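DUF3863 domain-containing protein (Parabacteroides distasonis, PDB 3LM3) is of unknown function but is probably a carbohydrate-active enzyme, related to glycoside hydrolases and polysaccharide deacetylases. Local coordinates at residues 56-61 with 294-299; 129-134 with 142-147; 183-188 with 416-421. All blocks are in the same frame, centred on the assembly; numbering follows the deposited sequence. Where two conformers were deposited one is given.

Contacts 1 and 2 lie within the DUF3863 region, while contact 3 joins that region to the DUF3864 region. Along the chain contact 2 is nested inside the loop closed by contact 1. Contact 3 begins after contact 2, and its segments alternate with those of contact 1. The centres of contacts 1 and 2 are 26 Å apart, and contact 3 lies about 34 Å and 32 Å from them, on the other side of the chain's centre. Contact 1 pairs helices 53-64 and 296-313, and contact 2 packs helix 120-138 on the approach to strand 146-148. Both hold helices within the alpha/beta part, while contact 3 (loops 183-188 and 416-421) fastens it to the antiparallel-sheet part.

Contact 1 of 3, residues 56-61 with 294-299; sequences VRALRE and FGKDLI
Leu-59 and Ile-299 form the buried part of a small contact between two helices that are far apart in sequence. It is helix-to-helix packing on the outside of the parallel sheet of the alpha/beta fold. CD1 of Leu-59 lies 4.0 Å from CG2 of Ile-299. The two side chains meet at a slant, methyl to methyl. The Leu-59 side chain leaves its helix with CG anti to the backbone N (chi1 -165°), and CD1 then reaches across to the Ile-299 branch. The contact is purely van der Waals, with no hydrogen bond between the two segments.

The other side is more exposed to solvent. Ala-58 points its CB at the other helix, where it meets the aliphatic part of Lys-296. The Ala-58 CB is 4.1 Å from both CD and CE of Lys-296. This lysine chain is straight at first and bends at chi3 (125°), which lays its methylenes beside the alanine. Its NZ goes on to a salt bridge with Glu-54, earlier on the same helix as Ala-58. A charged link thus borders the apolar pair. In all, the two segments bury only 127 Å² of surface.

Gly-295 breaks the chain between helices 290-294 and 296-313 and is the N-cap of the second. Val-291 of helix 290-294 touches both Lys-296 and Ile-299. On helix 53-64, Val-56 and Arg-60 turn to Trp-74 of strand 73-76 and to Tyr-94 of helix 86-102. Helix 53-64 is therefore packed between helix 296-313, helix 86-102 and a strand of the parallel sheet.

Contact 2 of 3, residues 129-134 with 142-147; sequences EAIEII and YRPQSI
Ile-131 on helix 120-138 and Arg-143 on the returning segment bring the backbones closest, with CA atoms 7.0 Å apart; the chain turns back beyond the helix end toward strand 146-148. This is the helix-to-strand return of a beta/alpha fold, probably the distorted barrel of glycoside hydrolase/deacetylase relatives.

Ile-131 carries most of the apolar contact. With CG1 beside the backbone N (chi1 -69°), CG2 stands anti to that N and sits over one face of the Arg-143 guanidinium, 3.7 Å from NH1. The same methyl is 4.4 Å from CD of Pro-144. The Ile-131 and Ile-147 side chains cross at about a right angle, with CG1 of Ile-131 4.0 Å from CD1 of Ile-147. One turn on, Ile-134 lies alongside Tyr-142. Its CG2 meets the ring at the edge, in the ring plane, 4.0 Å from CE2 of Tyr-142.

Tyr-142 OH is hydrogen-bonded to Val-106 N of strand 105-108, which helps to hold the ring beside Ile-134. NH2 of Arg-143 makes a salt bridge with Glu-164. NH1 of Arg-143 donates to a water 2.7 Å away, in the plane of the guanidinium.

Contact 3 of 3, residues 183-188 with 416-421; sequences GADGSP and NQKALR
An Asx turn within a type I beta turn, residues 416 to 419, brings Asn-416, Gln-417 and Lys-418 against Asp-185 in a buried junction between the DUF3863 and DUF3864 regions. In the turn, Asn-416 OD1 accepts the backbone N of Lys-418 at 2.9 Å, which holds the amide with its ND2 turned to the aspartate.

OD2 of Asp-185 accepts two hydrogen bonds, from opposite faces of the carboxylate plane. Asn-416 ND2 comes from above that plane, 2.9 Å from OD2, and the amide and carboxylate planes are 76° apart. Gln-417 NE2 meets OD2 on the syn side at 3.2 Å, nearly straight at 167°. The same NE2 adds a weak bond to Asp-185 OD1 at 3.3 Å, so it straddles the carboxylate. The Gln-417 chain starts with CG between the backbone N and the carbonyl carbon (chi1 67°) and then runs extended, which carries the amide out to the acid.

Lys-418 lays its CE 3.6 Å from OD2 of Asp-185, but its NZ is 4.8 Å from that oxygen. The NZ is bonded instead to the carbonyl oxygens of Ala-225, Ser-175 and Arg-227. The lysine charge, still close, would probably help to stabilise the buried carboxylate.

OD1 of Asp-185 also makes a salt bridge with Arg-368, at the start of strand 367-374. With an alanine in place of Asp-185, the amides of Asn-416 and Gln-417 would probably lose their shared acceptor and Arg-368 its anionic mate. Gln-417 N bonds to Asp-386 of the adjoining strand 383-389. The 183-188 loop and the 416-421 turn, which follows strand 383-389 in the chain, are thus joined to each other and set against strands 367-374 and 383-389 of the antiparallel sheet.

Contact 1 of 3, residues 56-61 with 294-299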
ATOM      1  N   VAL A  56      12.576  -3.412 -18.487  1.00  8.93           N
ATOM      2  CA  VAL A  56      12.140  -4.226 -17.412  0.60 10.62           C
ATOM      3  C   VAL A  56      13.335  -4.980 -16.783  1.00 10.89           C
ATOM      4  O   VAL A  56      13.493  -5.064 -15.582  1.00 11.31           O
ATOM      5  CB  VAL A  56      11.038  -5.145 -17.971  0.60 13.21           C
ATOM      6  CG1 VAL A  56      10.609  -6.117 -16.955  0.60  9.87           C
ATOM      7  CG2 VAL A  56       9.837  -4.271 -18.472  0.60  9.09           C
ATOM      8  N   ARG A  57      14.168  -5.541 -17.640  1.00  7.95           N
ATOM      9  CA  ARG A  57      15.373  -6.265 -17.205  1.00  7.80           C
ATOM     10  C   ARG A  57      16.316  -5.322 -16.439  1.00  8.43           C
ATOM     11  O   ARG A  57      16.853  -5.671 -15.400  1.00  9.45           O
ATOM     12  CB  ARG A  57      16.072  -6.868 -18.414  1.00  9.30           C
ATOM     13  CG  ARG A  57      17.375  -7.587 -18.074  1.00 14.35           C
ATOM     14  CD  ARG A  57      17.918  -8.360 -19.307  1.00 20.66           C
ATOM     15  NE  ARG A  57      17.925  -7.514 -20.499  1.00 29.28           N
ATOM     16  CZ  ARG A  57      17.643  -7.898 -21.756  1.00 34.53           C
ATOM     17  NH1 ARG A  57      17.328  -9.164 -22.066  1.00 31.40           N
ATOM     18  NH2 ARG A  57      17.665  -6.983 -22.733  1.00 33.08           N
ATOM     19  N   ALA A  58      16.498  -4.103 -16.944  1.00  8.07           N
ATOM     20  CA  ALA A  58      17.370  -3.169 -16.273  1.00  7.94           C
ATOM     21  C   ALA A  58      16.847  -2.833 -14.881  1.00  8.17           C
ATOM     22  O   ALA A  58      17.618  -2.732 -13.937  1.00  8.97           O
ATOM     23  CB  ALA A  58      17.503  -1.889 -17.105  1.00  9.33           C
ATOM     24  N   LEU A  59      15.539  -2.646 -14.755  1.00  8.24           N
ATOM     25  CA  LEU A  59      14.974  -2.325 -13.466  1.00 10.36           C
ATOM     26  C   LEU A  59      15.134  -3.494 -12.488  1.00  8.96           C
ATOM     27  O   LEU A  59      15.469  -3.273 -11.315  1.00  9.16           O
ATOM     28  CB  LEU A  59      13.500  -1.892 -13.657  1.00 12.57           C
ATOM     29  CG  LEU A  59      12.858  -1.185 -12.483  1.00 14.63           C
ATOM     30  CD1 LEU A  59      13.604   0.092 -12.117  1.00 15.07           C
ATOM     31  CD2 LEU A  59      11.382  -0.867 -12.875  1.00 15.41           C
ATOM     32  N   ARG A  60      14.917  -4.733 -12.956  1.00  8.46           N
ATOM     33  CA  ARG A  60      15.106  -5.922 -12.107  1.00  7.78           C
ATOM     34  C   ARG A  60      16.564  -6.088 -11.676  1.00  9.65           C
ATOM     35  O   ARG A  60      16.832  -6.457 -10.558  1.00 10.75           O
ATOM     36  CB  ARG A  60      14.614  -7.204 -12.792  1.00 10.33           C
ATOM     37  CG  ARG A  60      14.677  -8.560 -12.037  1.00 14.98           C
ATOM     38  CD  ARG A  60      13.913  -8.413 -10.819  1.00 18.22           C
ATOM     39  NE  ARG A  60      13.753  -9.563  -9.921  1.00 13.53           N
ATOM     40  CZ  ARG A  60      14.625  -9.986  -9.016  1.00 10.98           C
ATOM     41  NH1 ARG A  60      15.882  -9.543  -9.015  1.00 12.85           N
ATOM     42  NH2 ARG A  60      14.223 -10.823  -8.098  1.00  8.31           N
ATOM     43  N   GLU A  61      17.484  -5.839 -12.590  1.00  9.30           N
ATOM     44  CA  GLU A  61      18.899  -5.912 -12.280  1.00  9.97           C
ATOM     45  C   GLU A  61      19.308  -4.863 -11.245  1.00  9.29           C
ATOM     46  O   GLU A  61      20.087  -5.133 -10.337  1.00 10.37           O
ATOM     47  CB  GLU A  61      19.707  -5.853 -13.600  1.00 10.54           C
ATOM     48  CG  GLU A  61      19.449  -7.158 -14.426  1.00 15.74           C
ATOM     49  CD  GLU A  61      20.143  -7.304 -15.774  1.00 30.87           C
ATOM     50  OE1 GLU A  61      20.560  -6.277 -16.343  1.00 28.20           O
ATOM     51  OE2 GLU A  61      20.205  -8.484 -16.255  1.00 27.04           O
ATOM     52  N   PHE A 294      10.995   8.880 -17.383  1.00  8.63           N
ATOM     53  CA  PHE A 294      11.992   9.680 -16.652  1.00  9.54           C
ATOM     54  C   PHE A 294      13.436   9.400 -16.983  1.00 10.17           C
ATOM     55  O   PHE A 294      14.307  10.176 -16.608  1.00 16.26           O
ATOM     56  CB  PHE A 294      11.773   9.508 -15.152  1.00 11.21           C
ATOM     57  CG  PHE A 294      10.396   9.892 -14.707  1.00  9.88           C
ATOM     58  CD1 PHE A 294       9.934  11.202 -14.863  1.00 11.49           C
ATOM     59  CD2 PHE A 294       9.513   8.966 -14.209  1.00 13.86           C
ATOM     60  CE1 PHE A 294       8.644  11.556 -14.467  1.00 13.57           C
ATOM     61  CE2 PHE A 294       8.222   9.337 -13.812  1.00 15.10           C
ATOM     62  CZ  PHE A 294       7.794  10.634 -13.971  1.00 15.66           C
ATOM     63  N   GLY A 295      13.706   8.319 -17.683  1.00 10.04           N
ATOM     64  CA  GLY A 295      15.035   7.951 -18.124  1.00 11.19           C
ATOM     65  C   GLY A 295      15.526   6.705 -17.417  1.00 11.01           C
ATOM     66  O   GLY A 295      15.345   6.563 -16.189  1.00 10.82           O
ATOM     67  N   LYS A 296      16.180   5.824 -18.158  1.00 10.75           N
ATOM     68  CA  LYS A 296      16.609   4.557 -17.623  1.00 10.96           C
ATOM     69  C   LYS A 296      17.661   4.728 -16.529  1.00 11.68           C
ATOM     70  O   LYS A 296      17.562   4.096 -15.475  1.00 10.78           O
ATOM     71  CB  LYS A 296      17.119   3.643 -18.741  1.00 13.13           C
ATOM     72  CG  LYS A 296      17.610   2.311 -18.287  1.00 14.77           C
ATOM     73  CD  LYS A 296      17.992   1.441 -19.514  1.00 27.10           C
ATOM     74  CE  LYS A 296      19.414   0.942 -19.435  1.00 35.72           C
ATOM     75  NZ  LYS A 296      19.776   0.195 -20.689  1.00 33.07           N
ATOM     76  N   ASP A 297      18.648   5.602 -16.742  1.00 12.03           N
ATOM     77  CA  ASP A 297      19.698   5.716 -15.749  1.00 13.88           C
ATOM     78  C   ASP A 297      19.205   6.322 -14.457  1.00 12.57           C
ATOM     79  O   ASP A 297      19.560   5.840 -13.375  1.00 12.51           O
ATOM     80  CB  ASP A 297      20.888   6.501 -16.277  1.00 15.50           C
ATOM     81  CG  ASP A 297      21.640   5.774 -17.375  1.00 20.72           C
ATOM     82  OD1 ASP A 297      21.522   4.538 -17.548  1.00 20.73           O
ATOM     83  OD2 ASP A 297      22.406   6.485 -18.063  1.00 28.24           O
ATOM     84  N   LEU A 298      18.403   7.374 -14.540  1.00 10.80           N
ATOM     85  CA  LEU A 298      17.831   7.989 -13.345  1.00 11.27           C
ATOM     86  C   LEU A 298      17.032   6.976 -12.521  1.00 10.30           C
ATOM     87  O   LEU A 298      17.234   6.875 -11.312  1.00  9.85           O
ATOM     88  CB  LEU A 298      16.983   9.196 -13.717  1.00 13.36           C
ATOM     89  CG  LEU A 298      16.358   9.931 -12.527  1.00 15.74           C
ATOM     90  CD1 LEU A 298      17.409  10.659 -11.678  1.00 22.42           C
ATOM     91  CD2 LEU A 298      15.292  10.924 -12.976  1.00 19.11           C
ATOM     92  N   ILE A 299      16.115   6.244 -13.154  1.00  9.03           N
ATOM     93  CA  ILE A 299      15.220   5.357 -12.423  1.00  8.73           C
ATOM     94  C   ILE A 299      15.976   4.130 -11.918  1.00  9.03           C
ATOM     95  O   ILE A 299      15.773   3.716 -10.784  1.00  8.24           O
ATOM     96  CB  ILE A 299      13.962   5.026 -13.272  1.00  9.95           C
ATOM     97  CG1 ILE A 299      13.180   6.319 -13.536  1.00 10.23           C
ATOM     98  CG2 ILE A 299      13.059   3.979 -12.608  1.00 10.46           C
ATOM     99  CD1 ILE A 299      12.673   6.995 -12.277  1.00 14.22           C
TER

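Contact 2 of 3, residues 129-134 with 142-147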
ATOM      1  N   GLU A 129     -10.158 -14.768 -14.443  1.00  6.93           N
ATOM      2  CA  GLU A 129      -9.594 -14.886 -15.793  1.00  7.15           C
ATOM      3  C   GLU A 129      -8.095 -14.614 -15.805  1.00  7.35           C
ATOM      4  O   GLU A 129      -7.318 -15.324 -16.466  1.00  8.27           O
ATOM      5  CB  GLU A 129     -10.295 -13.898 -16.749  1.00  8.28           C
ATOM      6  CG  GLU A 129     -11.711 -14.292 -17.121  1.00  8.78           C
ATOM      7  CD  GLU A 129     -12.466 -13.236 -17.924  1.00 13.27           C
ATOM      8  OE1 GLU A 129     -11.934 -12.111 -18.146  1.00 12.43           O
ATOM      9  OE2 GLU A 129     -13.636 -13.518 -18.269  1.00 11.57           O
ATOM     10  N   ALA A 130      -7.678 -13.570 -15.113  1.00  7.35           N
ATOM     11  CA  ALA A 130      -6.249 -13.238 -15.030  1.00  7.15           C
ATOM     12  C   ALA A 130      -5.441 -14.306 -14.325  1.00  7.54           C
ATOM     13  O   ALA A 130      -4.341 -14.646 -14.771  1.00  7.57           O
ATOM     14  CB  ALA A 130      -6.064 -11.883 -14.295  1.00  7.14           C
ATOM     15  N   ILE A 131      -5.972 -14.843 -13.233  1.00  7.53           N
ATOM     16  CA  ILE A 131      -5.287 -15.910 -12.495  1.00  8.91           C
ATOM     17  C   ILE A 131      -5.065 -17.117 -13.408  1.00  8.71           C
ATOM     18  O   ILE A 131      -3.984 -17.701 -13.422  1.00  9.72           O
ATOM     19  CB  ILE A 131      -6.053 -16.321 -11.237  1.00  7.54           C
ATOM     20  CG1 ILE A 131      -6.019 -15.211 -10.181  1.00  8.24           C
ATOM     21  CG2 ILE A 131      -5.477 -17.621 -10.625  1.00 10.87           C
ATOM     22  CD1 ILE A 131      -7.125 -15.321  -9.164  1.00 10.58           C
ATOM     23  N   GLU A 132      -6.053 -17.471 -14.228  1.00  8.14           N
ATOM     24  CA  GLU A 132      -5.934 -18.607 -15.151  0.60  9.40           C
ATOM     25  C   GLU A 132      -4.853 -18.348 -16.195  1.00  8.93           C
ATOM     26  O   GLU A 132      -4.026 -19.205 -16.474  1.00  9.74           O
ATOM     27  CB  GLU A 132      -7.264 -18.870 -15.833  0.60  9.86           C
ATOM     28  CG  GLU A 132      -7.265 -20.096 -16.724  0.60 14.00           C
ATOM     29  CD  GLU A 132      -7.026 -21.390 -15.968  0.60 16.08           C
ATOM     30  OE1 GLU A 132      -7.283 -21.447 -14.747  0.60 18.84           O
ATOM     31  OE2 GLU A 132      -6.590 -22.362 -16.611  0.60 28.88           O
ATOM     32  N   ILE A 133      -4.849 -17.141 -16.777  1.00  7.23           N
ATOM     33  CA  ILE A 133      -3.828 -16.758 -17.752  1.00  7.73           C
ATOM     34  C   ILE A 133      -2.435 -16.867 -17.156  1.00  8.73           C
ATOM     35  O   ILE A 133      -1.499 -17.404 -17.752  1.00  9.56           O
ATOM     36  CB  ILE A 133      -4.070 -15.334 -18.322  1.00  9.78           C
ATOM     37  CG1 ILE A 133      -5.326 -15.309 -19.207  1.00 10.52           C
ATOM     38  CG2 ILE A 133      -2.826 -14.854 -19.083  1.00 11.78           C
ATOM     39  CD1 ILE A 133      -5.874 -13.903 -19.373  1.00 12.75           C
ATOM     40  N   ILE A 134      -2.292 -16.365 -15.945  1.00  7.97           N
ATOM     41  CA  ILE A 134      -0.995 -16.364 -15.252  1.00  8.22           C
ATOM     42  C   ILE A 134      -0.537 -17.786 -14.908  1.00  8.96           C
ATOM     43  O   ILE A 134       0.644 -18.128 -15.089  1.00 10.12           O
ATOM     44  CB  ILE A 134      -1.054 -15.445 -13.996  1.00  8.20           C
ATOM     45  CG1 ILE A 134      -1.077 -13.999 -14.477  1.00  9.35           C
ATOM     46  CG2 ILE A 134       0.163 -15.655 -13.081  1.00  9.67           C
ATOM     47  CD1 ILE A 134      -1.468 -13.024 -13.400  1.00 12.20           C
ATOM     48  N   TYR A 142       1.349 -23.099 -11.153  1.00 10.92           N
ATOM     49  CA  TYR A 142       1.625 -21.848 -10.432  1.00 10.94           C
ATOM     50  C   TYR A 142       0.352 -21.077 -10.143  1.00 10.45           C
ATOM     51  O   TYR A 142      -0.492 -20.894 -11.027  1.00  9.75           O
ATOM     52  CB  TYR A 142       2.553 -20.952 -11.254  1.00 10.69           C
ATOM     53  CG  TYR A 142       2.840 -19.651 -10.556  1.00  9.04           C
ATOM     54  CD1 TYR A 142       3.724 -19.600  -9.506  1.00 10.44           C
ATOM     55  CD2 TYR A 142       2.136 -18.509 -10.877  1.00 10.11           C
ATOM     56  CE1 TYR A 142       3.932 -18.417  -8.778  1.00  9.07           C
ATOM     57  CE2 TYR A 142       2.333 -17.321 -10.190  1.00  9.00           C
ATOM     58  CZ  TYR A 142       3.228 -17.278  -9.138  1.00  8.37           C
ATOM     59  OH  TYR A 142       3.409 -16.121  -8.457  1.00  8.18           O
ATOM     60  N   ARG A 143       0.245 -20.600  -8.916  1.00  9.80           N
ATOM     61  CA  ARG A 143      -0.779 -19.633  -8.572  1.00  8.66           C
ATOM     62  C   ARG A 143      -0.139 -18.550  -7.715  1.00  9.43           C
ATOM     63  O   ARG A 143       0.667 -18.847  -6.835  1.00  9.49           O
ATOM     64  CB  ARG A 143      -1.911 -20.294  -7.819  1.00 10.24           C
ATOM     65  CG  ARG A 143      -2.645 -21.341  -8.634  1.00  9.70           C
ATOM     66  CD  ARG A 143      -3.691 -22.043  -7.846  1.00 10.94           C
ATOM     67  NE  ARG A 143      -4.743 -21.127  -7.437  1.00 11.56           N
ATOM     68  CZ  ARG A 143      -5.733 -20.727  -8.204  1.00 10.77           C
ATOM     69  NH1 ARG A 143      -5.819 -21.124  -9.472  1.00 12.62           N
ATOM     70  NH2 ARG A 143      -6.625 -19.891  -7.705  1.00 13.24           N
ATOM     71  N   PRO A 144      -0.478 -17.277  -7.968  1.00  7.88           N
ATOM     72  CA  PRO A 144       0.080 -16.234  -7.128  1.00  8.94           C
ATOM     73  C   PRO A 144      -0.446 -16.322  -5.688  1.00  7.05           C
ATOM     74  O   PRO A 144      -1.502 -16.917  -5.460  1.00  9.01           O
ATOM     75  CB  PRO A 144      -0.380 -14.958  -7.842  1.00 10.18           C
ATOM     76  CG  PRO A 144      -1.656 -15.315  -8.419  1.00  9.25           C
ATOM     77  CD  PRO A 144      -1.460 -16.746  -8.922  1.00  8.95           C
ATOM     78  N   GLN A 145       0.273 -15.745  -4.739  1.00  7.55           N
ATOM     79  CA  GLN A 145      -0.179 -15.704  -3.352  1.00  6.87           C
ATOM     80  C   GLN A 145      -0.931 -14.410  -3.038  1.00  7.73           C
ATOM     81  O   GLN A 145      -1.555 -14.328  -1.992  1.00  7.79           O
ATOM     82  CB  GLN A 145       1.005 -15.860  -2.405  1.00  8.08           C
ATOM     83  CG  GLN A 145       1.609 -17.245  -2.431  1.00  9.34           C
ATOM     84  CD  GLN A 145       2.812 -17.352  -1.525  1.00  9.57           C
ATOM     85  OE1 GLN A 145       3.807 -16.668  -1.746  1.00 10.62           O
ATOM     86  NE2 GLN A 145       2.729 -18.206  -0.501  1.00 11.23           N
ATOM     87  N   SER A 146      -0.910 -13.423  -3.945  1.00  7.29           N
ATOM     88  CA  SER A 146      -1.625 -12.149  -3.749  1.00  6.95           C
ATOM     89  C   SER A 146      -2.193 -11.681  -5.073  1.00  6.46           C
ATOM     90  O   SER A 146      -1.811 -12.227  -6.139  1.00  8.56           O
ATOM     91  CB  SER A 146      -0.667 -11.070  -3.214  1.00  8.42           C
ATOM     92  OG  SER A 146       0.277 -10.681  -4.189  1.00  9.41           O
ATOM     93  N   ILE A 147      -3.096 -10.701  -4.987  1.00  6.60           N
ATOM     94  CA  ILE A 147      -3.542  -9.879  -6.110  1.00  6.84           C
ATOM     95  C   ILE A 147      -3.212  -8.431  -5.764  1.00  6.83           C
ATOM     96  O   ILE A 147      -3.410  -8.001  -4.625  1.00  7.56           O
ATOM     97  CB  ILE A 147      -5.069 -10.014  -6.320  1.00  7.08           C
ATOM     98  CG1 ILE A 147      -5.411 -11.440  -6.727  1.00  8.25           C
ATOM     99  CG2 ILE A 147      -5.628  -8.999  -7.355  1.00  8.77           C
ATOM    100  CD1 ILE A 147      -5.071 -11.840  -8.191  1.00 10.47           C
TER
HETATM  101  O   HOH W   1      -7.673 -20.760 -11.440  0.50 15.12           O

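Contact 3 of 3, residues 183-188 with 416-421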
ATOM      1  N   GLY A 183     -11.129   8.132  -2.836  1.00 18.54           N
ATOM      2  CA  GLY A 183     -10.907   8.035  -1.407  1.00 17.13           C
ATOM      3  C   GLY A 183     -10.914   6.604  -0.943  1.00 14.41           C
ATOM      4  O   GLY A 183     -11.830   5.877  -1.256  1.00 12.80           O
ATOM      5  N   ALA A 184      -9.890   6.227  -0.178  1.00 11.51           N
ATOM      6  CA  ALA A 184      -9.908   5.007   0.597  1.00 12.09           C
ATOM      7  C   ALA A 184      -9.230   5.232   1.930  1.00 10.00           C
ATOM      8  O   ALA A 184      -8.564   4.344   2.421  1.00 10.54           O
ATOM      9  CB  ALA A 184      -9.172   3.894  -0.159  1.00 15.02           C
ATOM     10  N   ASP A 185      -9.421   6.393   2.547  1.00  8.51           N
ATOM     11  CA  ASP A 185      -8.839   6.627   3.863  1.00  8.19           C
ATOM     12  C   ASP A 185      -9.702   5.930   4.928  1.00  9.28           C
ATOM     13  O   ASP A 185     -10.848   5.574   4.683  1.00 11.07           O
ATOM     14  CB  ASP A 185      -8.705   8.134   4.213  1.00  8.53           C
ATOM     15  CG  ASP A 185      -7.744   8.411   5.379  1.00  8.57           C
ATOM     16  OD1 ASP A 185      -6.944   7.521   5.800  1.00  8.32           O
ATOM     17  OD2 ASP A 185      -7.743   9.580   5.864  1.00 10.98           O
ATOM     18  N   GLY A 186      -9.123   5.732   6.102  1.00  8.22           N
ATOM     19  CA  GLY A 186      -9.825   5.235   7.269  1.00  8.02           C
ATOM     20  C   GLY A 186      -9.335   3.927   7.830  1.00  7.81           C
ATOM     21  O   GLY A 186      -9.688   3.566   8.974  1.00  8.32           O
ATOM     22  N   SER A 187      -8.587   3.169   7.036  1.00  7.71           N
ATOM     23  CA  SER A 187      -8.134   1.836   7.423  1.00  6.88           C
ATOM     24  C   SER A 187      -6.879   1.868   8.278  1.00  6.50           C
ATOM     25  O   SER A 187      -6.201   2.898   8.362  1.00  7.47           O
ATOM     26  CB  SER A 187      -7.877   0.999   6.184  1.00  7.16           C
ATOM     27  OG  SER A 187      -6.615   1.301   5.555  1.00  8.93           O
ATOM     28  N   PRO A 188      -6.514   0.727   8.879  1.00  7.18           N
ATOM     29  CA  PRO A 188      -5.134   0.567   9.341  1.00  7.20           C
ATOM     30  C   PRO A 188      -4.172   0.564   8.177  1.00  7.33           C
ATOM     31  O   PRO A 188      -4.543   0.229   7.056  1.00  7.77           O
ATOM     32  CB  PRO A 188      -5.119  -0.825  10.020  1.00  7.94           C
ATOM     33  CG  PRO A 188      -6.594  -1.108  10.316  1.00  7.53           C
ATOM     34  CD  PRO A 188      -7.320  -0.490   9.142  1.00  7.51           C
ATOM     35  N   ASN A 416     -11.432  12.780  11.049  1.00  7.83           N
ATOM     36  CA  ASN A 416     -10.570  12.263   9.977  1.00  8.05           C
ATOM     37  C   ASN A 416      -9.442  13.243   9.675  1.00  8.98           C
ATOM     38  O   ASN A 416      -9.672  14.445   9.560  1.00  8.39           O
ATOM     39  CB  ASN A 416     -11.391  11.961   8.728  1.00  8.42           C
ATOM     40  CG  ASN A 416     -10.519  11.702   7.527  1.00  8.14           C
ATOM     41  OD1 ASN A 416     -10.185  12.643   6.802  1.00  9.84           O
ATOM     42  ND2 ASN A 416     -10.074  10.452   7.369  1.00  8.49           N
ATOM     43  N   GLN A 417      -8.230  12.709   9.490  1.00  7.53           N
ATOM     44  CA  GLN A 417      -7.005  13.512   9.338  1.00  7.57           C
ATOM     45  C   GLN A 417      -7.020  14.508   8.194  1.00  8.78           C
ATOM     46  O   GLN A 417      -6.331  15.516   8.278  1.00  9.34           O
ATOM     47  CB  GLN A 417      -5.793  12.603   9.202  1.00  8.91           C
ATOM     48  CG  GLN A 417      -5.768  11.780   7.907  1.00  7.40           C
ATOM     49  CD  GLN A 417      -4.610  10.800   7.849  1.00  8.74           C
ATOM     50  OE1 GLN A 417      -3.553  11.055   8.434  1.00  9.49           O
ATOM     51  NE2 GLN A 417      -4.785   9.691   7.111  1.00  8.20           N
ATOM     52  N   LYS A 418      -7.782  14.250   7.129  1.00  7.67           N
ATOM     53  CA  LYS A 418      -7.788  15.159   5.999  1.00  7.96           C
ATOM     54  C   LYS A 418      -8.428  16.505   6.350  1.00 10.79           C
ATOM     55  O   LYS A 418      -8.224  17.502   5.647  1.00 12.56           O
ATOM     56  CB  LYS A 418      -8.476  14.523   4.786  1.00  8.84           C
ATOM     57  CG  LYS A 418      -7.942  13.154   4.399  1.00  8.98           C
ATOM     58  CD  LYS A 418      -6.474  13.191   3.895  1.00  9.54           C
ATOM     59  CE  LYS A 418      -5.959  11.808   3.697  1.00  9.98           C
ATOM     60  NZ  LYS A 418      -4.578  11.803   3.078  1.00 11.04           N
ATOM     61  N   ALA A 419      -9.195  16.533   7.438  1.00  9.46           N
ATOM     62  CA  ALA A 419      -9.681  17.810   8.006  1.00 10.78           C
ATOM     63  C   ALA A 419     -10.582  18.584   7.039  1.00 14.26           C
ATOM     64  O   ALA A 419     -10.513  19.829   6.971  1.00 15.78           O
ATOM     65  CB  ALA A 419      -8.513  18.690   8.480  1.00 11.77           C
ATOM     66  N   LEU A 420     -11.405  17.853   6.304  1.00 13.82           N
ATOM     67  CA  LEU A 420     -12.256  18.472   5.293  1.00 15.79           C
ATOM     68  C   LEU A 420     -13.616  18.886   5.825  1.00 15.87           C
ATOM     69  O   LEU A 420     -14.289  19.667   5.171  1.00 18.66           O
ATOM     70  CB  LEU A 420     -12.414  17.583   4.070  1.00 19.65           C
ATOM     71  CG  LEU A 420     -11.077  17.296   3.364  1.00 20.67           C
ATOM     72  CD1 LEU A 420     -11.294  16.374   2.202  1.00 24.42           C
ATOM     73  CD2 LEU A 420     -10.371  18.567   2.899  1.00 21.06           C
ATOM     74  N   ARG A 421     -14.000  18.377   6.993  1.00 12.92           N
ATOM     75  CA  ARG A 421     -15.275  18.723   7.643  1.00 11.25           C
ATOM     76  C   ARG A 421     -15.063  19.573   8.908  1.00 12.69           C
ATOM     77  O   ARG A 421     -14.035  19.467   9.570  1.00 12.10           O
ATOM     78  CB  ARG A 421     -16.005  17.439   8.047  1.00 11.03           C
ATOM     79  CG  ARG A 421     -16.218  16.446   6.922  1.00 13.99           C
ATOM     80  CD  ARG A 421     -16.733  15.139   7.460  1.00 13.15           C
ATOM     81  NE  ARG A 421     -15.842  14.552   8.470  1.00 11.12           N
ATOM     82  CZ  ARG A 421     -16.155  13.529   9.263  1.00 11.90           C
ATOM     83  NH1 ARG A 421     -17.327  12.916   9.159  1.00 12.83           N
ATOM     84  NH2 ARG A 421     -15.279  13.115  10.178  1.00 12.38           N
TER